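PDB 2D69: ribulose bisphosphate carboxylase from Pyrococcus horikoshii, which probably catalyses the addition of CO2 and water to ribulose 1,5-bisphosphate, yielding two 3-phosphoglycerates, as a step of archaeal AMP degradation. Local coordinates for residues Pro230-Ile233 against Met234-Ala238; Asn197-Glu200 against Glu201-Lys205; Pro62-Ala65 against Lys66-Met69; Gln100-Ser103 against Ala104-Gly107; Pro357-Ile360 against Arg361-Lys365. All blocks are in the same frame, centred on the assembly; numbering follows the deposited sequence.

How the contacts relate
Contacts 1, 2 and 5 lie on helices of the alpha/beta barrel, contacts 3 and 4 in the N-terminal domain. Contacts 1 and 2, on the successive helices 231-244 and 199-217, touch directly: Arg237 CG is 3.5 Å from Phe199 CD1. Contact 5 lies on the opposite side of the chain's centre from contact 1, their centres about 36 Å apart. Contacts 3 and 4 have centres about 18 Å apart, and, like contact 1, both meet the second subunit. Toward the predicted active site, Arg202 of contact 2 comes to about 9 Å from Asp188, a predicted magnesium ligand, side chain to side chain, and Leu359 of contact 5 to about 8 Å from Ala371, a predicted substrate-binding residue.

Contact 1 (Pro230-Ile233 against Met234-Ala238); sequences PVNI and MEKRA
Ile233 and Arg237, four residues apart, lie alongside each other and point the same way, and here the packing is tight. The branch methyl CG2 of Ile233 sits over the centre of the Arg237 guanidinium, 3.3 Å from CZ and 3.2 Å above the plane. Both torsions serve this: with chi1 -54° placing CG1 of Ile233 beside the backbone N, CG2 is left anti to it, and the arginine chain runs extended from CG to NE. The guanidinium, flat against the methyl, turns its NH1 to a salt bridge with Glu94 of the second subunit. A leucine in place of Arg237 would probably leave that glutamate without its charge mate and strip the flat cover from Ile233 CG2. Met234, unlike that pair, is buried; its CE reaches Val231 CG1 at 4.1 Å, and the two pack on Ala260 of helix 258-271 and on Ser259 of the second subunit. Glu235 joins the helix 258-271 side, its OE1 bonded to Tyr263 OH. The solvent side is looser: Lys236 is exposed, its aliphatic CG only skirting Asn232 O at 3.5 Å. Backbone bonds tie the turn, from Met234 N to Pro230 O (3.0 Å) through Arg237 N to Ile233 O (3.0 Å). Pro230 occupies the N-cap, and the whole is the first turns of helix 231-244, between strands 222-224 and 248-252 of the alpha/beta barrel.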
loop_
_atom_site.group_PDB
_atom_site.type_symbol
_atom_site.label_atom_id
_atom_site.label_comp_id
_atom_site.label_asym_id
_atom_site.label_seq_id
_atom_site.Cartn_x
_atom_site.Cartn_y
_atom_site.Cartn_z
ATOM N N PRO A 230 19.568 10.935 -12.447
ATOM C CA PRO A 230 19.199 9.513 -12.346
ATOM C C PRO A 230 17.679 9.427 -12.410
ATOM O O PRO A 230 17.026 10.299 -11.843
ATOM C CB PRO A 230 19.678 9.125 -10.951
ATOM C CG PRO A 230 20.758 10.100 -10.629
ATOM C CD PRO A 230 20.511 11.344 -11.391
ATOM N N VAL A 231 17.144 8.405 -13.068
ATOM C CA VAL A 231 15.735 8.417 -13.471
ATOM C C VAL A 231 14.754 8.606 -12.306
ATOM O O VAL A 231 13.758 9.309 -12.441
ATOM C CB VAL A 231 15.217 7.154 -14.234
ATOM C CG1 VAL A 231 14.332 7.622 -15.373
ATOM C CG2 VAL A 231 16.262 6.314 -14.737
ATOM N N ASN A 232 15.002 7.943 -11.189
ATOM C CA ASN A 232 14.118 8.077 -10.055
ATOM C C ASN A 232 14.043 9.519 -9.576
ATOM O O ASN A 232 12.962 10.022 -9.221
ATOM C CB ASN A 232 14.499 7.131 -8.904
ATOM C CG ASN A 232 15.890 7.383 -8.368
ATOM O OD1 ASN A 232 16.040 7.627 -7.195
ATOM N ND2 ASN A 232 16.898 7.376 -9.226
ATOM N N ILE A 233 15.199 10.177 -9.559
ATOM C CA ILE A 233 15.280 11.576 -9.184
ATOM C C ILE A 233 14.492 12.417 -10.189
ATOM O O ILE A 233 13.762 13.291 -9.768
ATOM C CB ILE A 233 16.775 12.102 -9.150
ATOM C CG1 ILE A 233 17.681 11.240 -8.244
ATOM C CG2 ILE A 233 16.815 13.601 -8.804
ATOM C CD1 ILE A 233 17.199 10.957 -6.924
ATOM N N MET A 234 14.649 12.159 -11.499
ATOM C CA MET A 234 13.953 12.955 -12.527
ATOM C C MET A 234 12.453 12.811 -12.302
ATOM O O MET A 234 11.739 13.792 -12.389
ATOM C CB MET A 234 14.204 12.503 -13.974
ATOM C CG MET A 234 15.561 12.643 -14.490
ATOM S SD MET A 234 15.512 12.988 -16.308
ATOM C CE MET A 234 15.502 11.291 -16.744
ATOM N N GLU A 235 12.001 11.580 -11.995
ATOM C CA GLU A 235 10.598 11.329 -11.732
ATOM C C GLU A 235 10.088 12.095 -10.549
ATOM O O GLU A 235 9.018 12.725 -10.663
ATOM C CB GLU A 235 10.298 9.833 -11.545
ATOM C CG GLU A 235 8.902 9.510 -11.047
ATOM C CD GLU A 235 8.505 8.043 -11.245
ATOM O OE1 GLU A 235 9.379 7.163 -11.373
ATOM O OE2 GLU A 235 7.304 7.757 -11.334
ATOM N N LYS A 236 10.793 12.053 -9.430
ATOM C CA LYS A 236 10.381 12.813 -8.225
ATOM C C LYS A 236 10.330 14.324 -8.524
ATOM O O LYS A 236 9.456 15.037 -8.069
ATOM C CB LYS A 236 11.311 12.502 -7.046
ATOM C CG LYS A 236 11.111 11.076 -6.398
ATOM C CD LYS A 236 12.302 10.657 -5.470
ATOM C CE LYS A 236 12.243 9.155 -4.954
ATOM N NZ LYS A 236 13.639 8.491 -4.790
ATOM N N ARG A 237 11.266 14.808 -9.342
ATOM C CA ARG A 237 11.341 16.247 -9.617
ATOM C C ARG A 237 10.170 16.671 -10.543
ATOM O O ARG A 237 9.529 17.702 -10.323
ATOM C CB ARG A 237 12.711 16.608 -10.183
ATOM C CG ARG A 237 13.806 16.651 -9.113
ATOM C CD ARG A 237 15.252 16.923 -9.634
ATOM N NE ARG A 237 16.122 16.786 -8.487
ATOM C CZ ARG A 237 17.456 16.773 -8.464
ATOM N NH1 ARG A 237 18.053 16.545 -7.299
ATOM N NH2 ARG A 237 18.175 16.914 -9.556
ATOM N N ALA A 238 9.851 15.824 -11.527
ATOM C CA ALA A 238 8.651 16.029 -12.378
ATOM C C ALA A 238 7.410 16.095 -11.530
ATOM O O ALA A 238 6.581 17.023 -11.678
ATOM C CB ALA A 238 8.552 14.943 -13.481
#

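Contact 2 (Asn197-Glu200 against Glu201-Lys205). With SO4 (sulfate ion), chain I.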
loop_
_atom_site.group_PDB
_atom_site.type_symbol
_atom_site.label_atom_id
_atom_site.label_comp_id
_atom_site.label_asym_id
_atom_site.label_seq_id
_atom_site.Cartn_x
_atom_site.Cartn_y
_atom_site.Cartn_z
ATOM N N ASN A 197 21.253 25.944 -4.246
ATOM C CA ASN A 197 20.014 25.992 -5.035
ATOM C C ASN A 197 19.394 24.603 -5.170
ATOM O O ASN A 197 19.469 23.954 -6.213
ATOM C CB ASN A 197 20.246 26.612 -6.437
ATOM C CG ASN A 197 18.996 27.246 -7.022
ATOM O OD1 ASN A 197 17.951 26.626 -7.044
ATOM N ND2 ASN A 197 19.097 28.506 -7.479
ATOM N N ARG A 198 18.762 24.153 -4.103
ATOM C CA ARG A 198 18.130 22.854 -4.076
ATOM C C ARG A 198 16.882 22.849 -4.928
ATOM O O ARG A 198 16.046 23.746 -4.788
ATOM C CB ARG A 198 17.747 22.439 -2.638
ATOM C CG ARG A 198 18.796 21.658 -1.911
ATOM C CD ARG A 198 18.381 21.078 -0.519
ATOM N NE ARG A 198 17.464 19.928 -0.542
ATOM C CZ ARG A 198 16.164 19.982 -0.232
ATOM N NH1 ARG A 198 15.613 21.121 0.136
ATOM N NH2 ARG A 198 15.425 18.886 -0.247
ATOM N N PHE A 199 16.736 21.793 -5.730
ATOM C CA PHE A 199 15.661 21.690 -6.678
ATOM C C PHE A 199 14.314 21.980 -6.032
ATOM O O PHE A 199 13.542 22.850 -6.509
ATOM C CB PHE A 199 15.622 20.302 -7.383
ATOM C CG PHE A 199 14.638 20.279 -8.504
ATOM C CD1 PHE A 199 13.259 20.014 -8.264
ATOM C CD2 PHE A 199 15.033 20.678 -9.775
ATOM C CE1 PHE A 199 12.318 20.096 -9.301
ATOM C CE2 PHE A 199 14.103 20.711 -10.812
ATOM C CZ PHE A 199 12.727 20.475 -10.572
ATOM N N GLU A 200 14.017 21.323 -4.920
ATOM C CA GLU A 200 12.663 21.551 -4.332
ATOM C C GLU A 200 12.415 22.936 -3.781
ATOM O O GLU A 200 11.228 23.476 -3.731
ATOM C CB GLU A 200 12.311 20.478 -3.282
ATOM C CG GLU A 200 10.770 20.495 -3.017
ATOM C CD GLU A 200 10.232 19.266 -2.291
ATOM O OE1 GLU A 200 8.981 19.122 -2.233
ATOM O OE2 GLU A 200 11.054 18.462 -1.780
ATOM N N GLU A 201 13.493 23.547 -3.308
ATOM C CA GLU A 201 13.433 24.948 -2.851
ATOM C C GLU A 201 13.241 25.875 -4.046
ATOM O O GLU A 201 12.454 26.791 -4.000
ATOM C CB GLU A 201 14.684 25.305 -2.055
ATOM C CG GLU A 201 14.806 24.537 -0.737
ATOM C CD GLU A 201 16.114 24.813 0.025
ATOM O OE1 GLU A 201 16.435 23.947 0.901
ATOM O OE2 GLU A 201 16.792 25.877 -0.233
ATOM N N ARG A 202 13.924 25.591 -5.148
ATOM C CA ARG A 202 13.732 26.361 -6.371
ATOM C C ARG A 202 12.290 26.240 -6.899
ATOM O O ARG A 202 11.657 27.274 -7.180
ATOM C CB ARG A 202 14.702 25.912 -7.445
ATOM C CG ARG A 202 14.758 26.870 -8.612
ATOM C CD ARG A 202 15.989 26.669 -9.433
ATOM N NE ARG A 202 15.919 25.563 -10.386
ATOM C CZ ARG A 202 16.658 24.461 -10.294
ATOM N NH1 ARG A 202 17.425 24.248 -9.231
ATOM N NH2 ARG A 202 16.634 23.598 -11.284
ATOM N N VAL A 203 11.725 25.024 -6.963
ATOM C CA VAL A 203 10.319 24.921 -7.405
ATOM C C VAL A 203 9.356 25.674 -6.538
ATOM O O VAL A 203 8.473 26.383 -7.029
ATOM C CB VAL A 203 9.754 23.469 -7.669
ATOM C CG1 VAL A 203 10.805 22.499 -8.080
ATOM C CG2 VAL A 203 8.974 22.931 -6.531
ATOM N N ARG A 204 9.460 25.528 -5.233
ATOM C CA ARG A 204 8.554 26.292 -4.352
ATOM C C ARG A 204 8.633 27.763 -4.624
ATOM O O ARG A 204 7.588 28.462 -4.729
ATOM C CB ARG A 204 8.873 26.025 -2.906
ATOM C CG ARG A 204 8.553 24.596 -2.488
ATOM C CD ARG A 204 9.009 24.336 -1.071
ATOM N NE ARG A 204 9.014 22.958 -0.679
ATOM C CZ ARG A 204 9.985 22.382 0.041
ATOM N NH1 ARG A 204 11.117 23.033 0.396
ATOM N NH2 ARG A 204 9.839 21.107 0.359
ATOM N N LYS A 205 9.846 28.294 -4.737
ATOM C CA LYS A 205 9.950 29.751 -4.903
ATOM C C LYS A 205 9.550 30.242 -6.279
ATOM O O LYS A 205 8.794 31.184 -6.402
ATOM C CB LYS A 205 11.361 30.241 -4.553
ATOM C CG LYS A 205 11.630 31.741 -4.647
ATOM C CD LYS A 205 10.806 32.544 -3.653
ATOM C CE LYS A 205 11.145 34.020 -3.770
ATOM N NZ LYS A 205 10.397 34.864 -2.736
HETATM S S SO4 I . 7.170 36.262 -4.943
HETATM O O1 SO4 I . 6.456 37.252 -4.145
HETATM O O2 SO4 I . 7.721 36.912 -6.132
HETATM O O3 SO4 I . 8.226 35.658 -4.134
HETATM O O4 SO4 I . 6.227 35.228 -5.348
HETATM O O HOH W 1 18.874 25.846 -1.682
#
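The start of helix 199-217, where Asn197 and Arg198 meet Arg202 and Glu201, belongs to the beta-alpha-beta unit with strands 184-186 and 222-224 of the barrel. Arg198 is the N-cap residue; its O accepts Arg202 N at 2.8 Å. Bent at chi3 (81°), the Arg202 chain brings NH1 to Asn197 OD1 at 3.3 Å, a straight bond in the guanidinium plane but from above the amide carbonyl. NH1 also donates to Thr192 O, while NE meets Tyr223 OH and NH2 forms a salt bridge with Asp187. A methionine at Arg202 would probably leave the Asp187 carboxylate without its counter-charge and Asn197 OD1 without this donor. Arg198 NH1 makes a salt bridge to Glu201 OE1 at 3.0 Å, met on the anti side, and a water links Arg198 N with Glu201 OE2. Arg341 and Glu269 of the third subunit extend this charge network, the latter binding both Arg198 and Arg204. Glu200 and Arg204 stack, planes 28° apart: Glu200 CG lies over the guanidinium face, and OE1 is 3.4 Å from NH2 in a salt bridge. The end of the Lys205 chain leads off, its NZ donating to O3 of sulfate, probably from the crystallisation liquor, at 2.7 Å.

Contact 3 (Pro62-Ala65 against Lys66-Met69)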
loop_
_atom_site.group_PDB
_atom_site.type_symbol
_atom_site.label_atom_id
_atom_site.label_comp_id
_atom_site.label_asym_id
_atom_site.label_seq_id
_atom_site.Cartn_x
_atom_site.Cartn_y
_atom_site.Cartn_z
ATOM N N PRO A 62 17.027 -21.549 -35.757
ATOM C CA PRO A 62 15.721 -21.195 -35.200
ATOM C C PRO A 62 14.800 -20.729 -36.328
ATOM O O PRO A 62 15.211 -19.976 -37.239
ATOM C CB PRO A 62 16.030 -20.044 -34.251
ATOM C CG PRO A 62 17.384 -19.581 -34.580
ATOM C CD PRO A 62 18.085 -20.624 -35.342
ATOM N N GLU A 63 13.557 -21.179 -36.253
ATOM C CA GLU A 63 12.626 -21.048 -37.360
ATOM C C GLU A 63 12.457 -19.609 -37.816
ATOM O O GLU A 63 12.357 -19.357 -39.018
ATOM C CB GLU A 63 11.290 -21.606 -36.951
ATOM C CG GLU A 63 11.137 -23.095 -37.131
ATOM C CD GLU A 63 9.647 -23.465 -37.219
ATOM O OE1 GLU A 63 9.170 -24.221 -36.342
ATOM O OE2 GLU A 63 8.930 -22.953 -38.142
ATOM N N MET A 64 12.459 -18.663 -36.875
ATOM C CA MET A 64 12.283 -17.263 -37.204
ATOM C C MET A 64 13.525 -16.546 -37.715
ATOM O O MET A 64 13.446 -15.380 -38.091
ATOM C CB MET A 64 11.690 -16.506 -35.982
ATOM C CG MET A 64 10.324 -17.010 -35.569
ATOM S SD MET A 64 9.114 -16.772 -36.873
ATOM C CE MET A 64 8.930 -14.996 -36.872
ATOM N N ALA A 65 14.663 -17.221 -37.760
ATOM C CA ALA A 65 15.914 -16.602 -38.221
ATOM C C ALA A 65 15.819 -16.094 -39.672
ATOM O O ALA A 65 16.178 -14.956 -39.959
ATOM C CB ALA A 65 17.104 -17.583 -38.089
ATOM N N LYS A 66 15.321 -16.933 -40.563
ATOM C CA LYS A 66 15.209 -16.567 -41.983
ATOM C C LYS A 66 14.221 -15.417 -42.176
ATOM O O LYS A 66 14.524 -14.488 -42.922
ATOM C CB LYS A 66 14.936 -17.777 -42.903
ATOM C CG LYS A 66 13.674 -18.640 -42.540
ATOM C CD LYS A 66 13.634 -20.015 -43.289
ATOM C CE LYS A 66 13.282 -21.195 -42.315
ATOM N NZ LYS A 66 14.365 -21.539 -41.286
ATOM N N ARG A 67 13.145 -15.377 -41.386
ATOM C CA ARG A 67 12.230 -14.236 -41.404
ATOM C C ARG A 67 12.703 -13.019 -40.621
ATOM O O ARG A 67 11.940 -12.092 -40.446
ATOM C CB ARG A 67 10.838 -14.620 -40.879
ATOM C CG ARG A 67 10.123 -15.645 -41.719
ATOM C CD ARG A 67 8.991 -16.330 -40.972
ATOM N NE ARG A 67 7.944 -15.369 -40.659
ATOM C CZ ARG A 67 6.870 -15.650 -39.914
ATOM N NH1 ARG A 67 6.710 -16.847 -39.399
ATOM N NH2 ARG A 67 5.960 -14.746 -39.696
ATOM N N SER A 68 13.920 -13.038 -40.088
ATOM C CA SER A 68 14.397 -11.903 -39.344
ATOM C C SER A 68 15.568 -11.187 -40.064
ATOM O O SER A 68 16.160 -10.322 -39.484
ATOM C CB SER A 68 14.814 -12.313 -37.921
ATOM O OG SER A 68 13.763 -12.969 -37.174
ATOM N N MET A 69 15.881 -11.542 -41.309
ATOM C CA MET A 69 17.033 -10.967 -42.029
ATOM C C MET A 69 16.752 -9.606 -42.578
ATOM O O MET A 69 15.745 -9.434 -43.239
ATOM C CB MET A 69 17.348 -11.781 -43.261
ATOM C CG MET A 69 18.032 -13.072 -43.019
ATOM S SD MET A 69 18.355 -13.817 -44.661
ATOM C CE MET A 69 19.914 -13.078 -45.143
#
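Met64 O receives the hydroxyl of Ser68 in the shortest polar bond of this contact, OG to O at 2.6 Å. The donor stands 40° out of the carbonyl plane, above it instead of on a lone pair. Ser68 OG beside its own backbone N (chi1 -56°) is the placement that lets it reach back. Next to it, Ser68 N donates to Ala65 O at 3.0 Å, again from well above the carbonyl plane, so the one serine ties two successive carbonyls. Ahead of this lies a type I beta turn from Pro62 to Ala65, closed by Ala65 N to Pro62 O at 2.9 Å. The thioether end of Met64, bent at chi2 and chi3, lies over one guanidinium face of Arg67: CE is 3.7 Å from CZ, and SD is 3.5 Å from NH1. The polar end of that arginine is engaged by Glu338 of the fourth subunit, whose Tyr127 packs on both Met64 and Arg67. Glu63 reaches Lys336 of the fourth subunit, and its N binds Glu169 of the second. The turns link strand 55-57 to strand 71-78, outermost within this chain in the mixed sheet that also holds strands 81-88, 26-34 and 115-124.

Contact 4 (Gln100-Ser103 against Ala104-Gly107)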
loop_
_atom_site.group_PDB
_atom_site.type_symbol
_atom_site.label_atom_id
_atom_site.label_comp_id
_atom_site.label_asym_id
_atom_site.label_seq_id
_atom_site.Cartn_x
_atom_site.Cartn_y
_atom_site.Cartn_z
ATOM N N GLN A 100 15.425 -0.675 -27.949
ATOM C CA GLN A 100 15.818 -1.910 -28.676
ATOM C C GLN A 100 16.066 -1.694 -30.171
ATOM O O GLN A 100 16.985 -2.321 -30.772
ATOM C CB GLN A 100 14.802 -3.069 -28.440
ATOM C CG GLN A 100 15.356 -4.457 -29.034
ATOM C CD GLN A 100 14.900 -4.751 -30.465
ATOM O OE1 GLN A 100 15.427 -5.671 -31.134
ATOM N NE2 GLN A 100 13.926 -4.001 -30.934
ATOM N N LEU A 101 15.245 -0.854 -30.805
ATOM C CA LEU A 101 15.453 -0.437 -32.208
ATOM C C LEU A 101 16.880 0.098 -32.396
ATOM O O LEU A 101 17.665 -0.391 -33.259
ATOM C CB LEU A 101 14.414 0.623 -32.613
ATOM C CG LEU A 101 14.646 1.229 -34.026
ATOM C CD1 LEU A 101 14.671 0.134 -35.055
ATOM C CD2 LEU A 101 13.595 2.258 -34.359
ATOM N N PHE A 102 17.255 1.059 -31.567
ATOM C CA PHE A 102 18.568 1.684 -31.651
ATOM C C PHE A 102 19.696 0.747 -31.275
ATOM O O PHE A 102 20.782 0.855 -31.817
ATOM C CB PHE A 102 18.625 2.965 -30.818
ATOM C CG PHE A 102 18.215 4.189 -31.589
ATOM C CD1 PHE A 102 17.190 4.133 -32.538
ATOM C CD2 PHE A 102 18.900 5.387 -31.429
ATOM C CE1 PHE A 102 16.838 5.273 -33.280
ATOM C CE2 PHE A 102 18.526 6.509 -32.141
ATOM C CZ PHE A 102 17.494 6.441 -33.078
ATOM N N SER A 103 19.456 -0.198 -30.381
ATOM C CA SER A 103 20.480 -1.219 -30.158
ATOM C C SER A 103 20.780 -2.035 -31.440
ATOM O O SER A 103 21.945 -2.486 -31.692
ATOM C CB SER A 103 20.016 -2.145 -29.056
ATOM O OG SER A 103 21.131 -2.897 -28.622
ATOM N N ALA A 104 19.749 -2.252 -32.254
ATOM C CA ALA A 104 19.917 -2.992 -33.498
ATOM C C ALA A 104 20.501 -2.146 -34.610
ATOM O O ALA A 104 21.513 -2.530 -35.213
ATOM C CB ALA A 104 18.603 -3.589 -33.940
ATOM N N VAL A 105 19.905 -0.987 -34.877
ATOM C CA VAL A 105 20.281 -0.206 -36.073
ATOM C C VAL A 105 21.395 0.828 -35.882
ATOM O O VAL A 105 21.898 1.441 -36.832
ATOM C CB VAL A 105 19.031 0.414 -36.747
ATOM C CG1 VAL A 105 18.014 -0.635 -36.967
ATOM C CG2 VAL A 105 18.394 1.536 -35.956
ATOM N N ALA A 106 21.761 1.058 -34.622
ATOM C CA ALA A 106 22.660 2.131 -34.233
ATOM C C ALA A 106 23.595 1.628 -33.142
ATOM O O ALA A 106 24.034 2.420 -32.335
ATOM C CB ALA A 106 21.861 3.368 -33.769
ATOM N N GLY A 107 23.968 0.341 -33.192
ATOM C CA GLY A 107 24.710 -0.323 -32.141
ATOM C C GLY A 107 26.107 -0.732 -32.563
ATOM O O GLY A 107 26.959 0.131 -32.847
#
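Leu101 and Val105 carry both a backbone bond and a side-chain contact of this buried turn. Among the hydrogen bonds, Val105 N to Leu101 O is short and straight, 2.8 Å with 166° at the hydrogen. Ala104 N is shared: it donates to Gln100 O at 3.1 Å and, weakly, to Leu101 O. Ala106 N still reaches Phe102 O at 3.0 Å, but the angle at the hydrogen falls to 132° as the chain leaves the helix.

The apolar contacts follow the i to i+4 spacing. Leu101 CD1 meets Val105 CG1 at 3.9 Å, the two chains crossing at a slant; chi1 of 174° carries the Leu101 branch along the helix toward the valine. Phe102 lies more loosely, its CD2 at 4.3 Å from Ala106 CB. This is the C-terminal end of helix 98-105 in the N-terminal domain, packed on strand 115-124: Leu101 touches Phe123, and Val105 touches Leu120. Phe102 meets Trp258 in an edge-to-face stack.

Two polar groups find partners beyond the turn. Ser103 OG hydrogen-bonds to Asp252 OD2 and to the backbone O of Glu189, both of the second subunit; that Glu189 is a predicted magnesium ligand, which probably places the helix end near the neighbour's predicted metal site. Val105 O receives Tyr30 OH.

The remaining contact is a CA-H...O interaction: Gly107 CA approaches Ser103 O at 3.5 Å. A CB on Gly107 would stand only 2.2 Å from Ser103 O, a clash that the glycine avoids.

Contact 5 (Pro357-Ile360 against Arg361-Lys365); sequences PELI and RLFGK
Leu359 has its CG anti to the backbone N (chi1 -180°) and Phe363 has CG beside its own N (chi1 -64°), and these two torsions bring leucine CD1 to 3.8 Å from ring CD1. The two side chains cross at about a right angle. The ring edge also lies close to Leu359 O, so one carbonyl is flanked by Phe363 both along its backbone, where Phe363 N donates at 2.9 Å, and at the ring. Beyond the leucine the ring meets Tyr323 and packs on helix 323-334.

Elsewhere on the turn, the extended Glu358 lies alongside Leu362, pointing the same way, with CG at 4.0 Å from leucine CD1. Arg361 bends at chi3 and swings NH2 back to Glu358 CG at 3.7 Å. The carboxylate and guanidinium planes are nearly parallel, 7° apart, yet OE2 stays 5.1 Å from NH2; the glutamate is met through its methylene, and any attraction between the charges is likely to be weak at that separation.

The helix then ends. Gly364 takes a positive phi while its N still bonds to Ile360 O at 2.8 Å. Its own O is buried against Ile360, 3.9 Å from CG1, and has no partner in the model. Lys365, whose CG brushes Ile360 CG2, sends NZ to a salt bridge with Asp151. Helix 356-363 is the helical element of the beta-alpha-beta unit that joins parallel strands 344-348 and 368-370 of the alpha/beta barrel, strands that end in Ser348 and Gln370, both predicted to bind substrate.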
loop_
_atom_site.group_PDB
_atom_site.type_symbol
_atom_site.label_atom_id
_atom_site.label_comp_id
_atom_site.label_asym_id
_atom_site.label_seq_id
_atom_site.Cartn_x
_atom_site.Cartn_y
_atom_site.Cartn_z
ATOM N N PRO A 357 13.524 39.465 -37.547
ATOM C CA PRO A 357 12.982 39.447 -38.930
ATOM C C PRO A 357 13.567 38.337 -39.808
ATOM O O PRO A 357 12.799 37.591 -40.377
ATOM C CB PRO A 357 13.293 40.858 -39.461
ATOM C CG PRO A 357 13.246 41.723 -38.211
ATOM C CD PRO A 357 13.953 40.820 -37.146
ATOM N N GLU A 358 14.876 38.178 -39.845
ATOM C CA GLU A 358 15.509 37.162 -40.664
ATOM C C GLU A 358 15.172 35.756 -40.145
ATOM O O GLU A 358 14.822 34.835 -40.929
ATOM C CB GLU A 358 17.033 37.386 -40.679
ATOM C CG GLU A 358 17.808 36.508 -41.652
ATOM C CD GLU A 358 19.338 36.545 -41.473
ATOM O OE1 GLU A 358 19.872 37.300 -40.609
ATOM O OE2 GLU A 358 20.028 35.803 -42.238
ATOM N N LEU A 359 15.245 35.581 -38.827
ATOM C CA LEU A 359 14.951 34.282 -38.227
ATOM C C LEU A 359 13.540 33.800 -38.599
ATOM O O LEU A 359 13.367 32.688 -39.070
ATOM C CB LEU A 359 15.133 34.328 -36.717
ATOM C CG LEU A 359 14.849 33.010 -36.011
ATOM C CD1 LEU A 359 15.922 32.003 -36.377
ATOM C CD2 LEU A 359 14.763 33.205 -34.498
ATOM N N ILE A 360 12.560 34.683 -38.459
ATOM C CA ILE A 360 11.182 34.371 -38.791
ATOM C C ILE A 360 10.919 34.187 -40.303
ATOM O O ILE A 360 10.227 33.228 -40.694
ATOM C CB ILE A 360 10.237 35.391 -38.118
ATOM C CG1 ILE A 360 10.241 35.138 -36.600
ATOM C CG2 ILE A 360 8.828 35.276 -38.650
ATOM C CD1 ILE A 360 9.651 36.269 -35.788
ATOM N N ARG A 361 11.488 35.043 -41.146
ATOM C CA ARG A 361 11.363 34.886 -42.595
ATOM C C ARG A 361 11.819 33.494 -43.025
ATOM O O ARG A 361 11.142 32.828 -43.802
ATOM C CB ARG A 361 12.237 35.912 -43.296
ATOM C CG ARG A 361 11.888 36.214 -44.705
ATOM C CD ARG A 361 12.851 37.271 -45.318
ATOM N NE ARG A 361 13.958 36.543 -45.946
ATOM C CZ ARG A 361 15.243 36.556 -45.566
ATOM N NH1 ARG A 361 16.102 35.798 -46.236
ATOM N NH2 ARG A 361 15.708 37.335 -44.570
ATOM N N LEU A 362 12.974 33.080 -42.516
ATOM C CA LEU A 362 13.599 31.803 -42.892
ATOM C C LEU A 362 12.999 30.560 -42.223
ATOM O O LEU A 362 12.976 29.474 -42.820
ATOM C CB LEU A 362 15.101 31.832 -42.600
ATOM C CG LEU A 362 15.947 32.770 -43.491
ATOM C CD1 LEU A 362 17.401 32.731 -43.055
ATOM C CD2 LEU A 362 15.853 32.426 -44.973
ATOM N N PHE A 363 12.568 30.682 -40.977
ATOM C CA PHE A 363 12.147 29.494 -40.210
ATOM C C PHE A 363 10.700 29.537 -39.675
ATOM O O PHE A 363 10.297 28.637 -38.970
ATOM C CB PHE A 363 13.116 29.227 -39.053
ATOM C CG PHE A 363 14.527 28.878 -39.494
ATOM C CD1 PHE A 363 15.537 29.834 -39.441
ATOM C CD2 PHE A 363 14.835 27.603 -39.942
ATOM C CE1 PHE A 363 16.832 29.545 -39.833
ATOM C CE2 PHE A 363 16.145 27.275 -40.331
ATOM C CZ PHE A 363 17.157 28.252 -40.270
ATOM N N GLY A 364 9.918 30.532 -40.039
ATOM C CA GLY A 364 8.531 30.614 -39.634
ATOM C C GLY A 364 8.266 31.093 -38.214
ATOM O O GLY A 364 9.171 31.451 -37.472
ATOM N N LYS A 365 6.984 31.101 -37.850
ATOM C CA LYS A 365 6.527 31.532 -36.545
ATOM C C LYS A 365 6.400 30.416 -35.518
ATOM O O LYS A 365 6.138 30.683 -34.343
ATOM C CB LYS A 365 5.173 32.166 -36.715
ATOM C CG LYS A 365 5.226 33.400 -37.637
ATOM C CD LYS A 365 3.879 34.114 -37.755
ATOM C CE LYS A 365 2.873 33.392 -38.668
ATOM N NZ LYS A 365 1.732 34.330 -38.890
#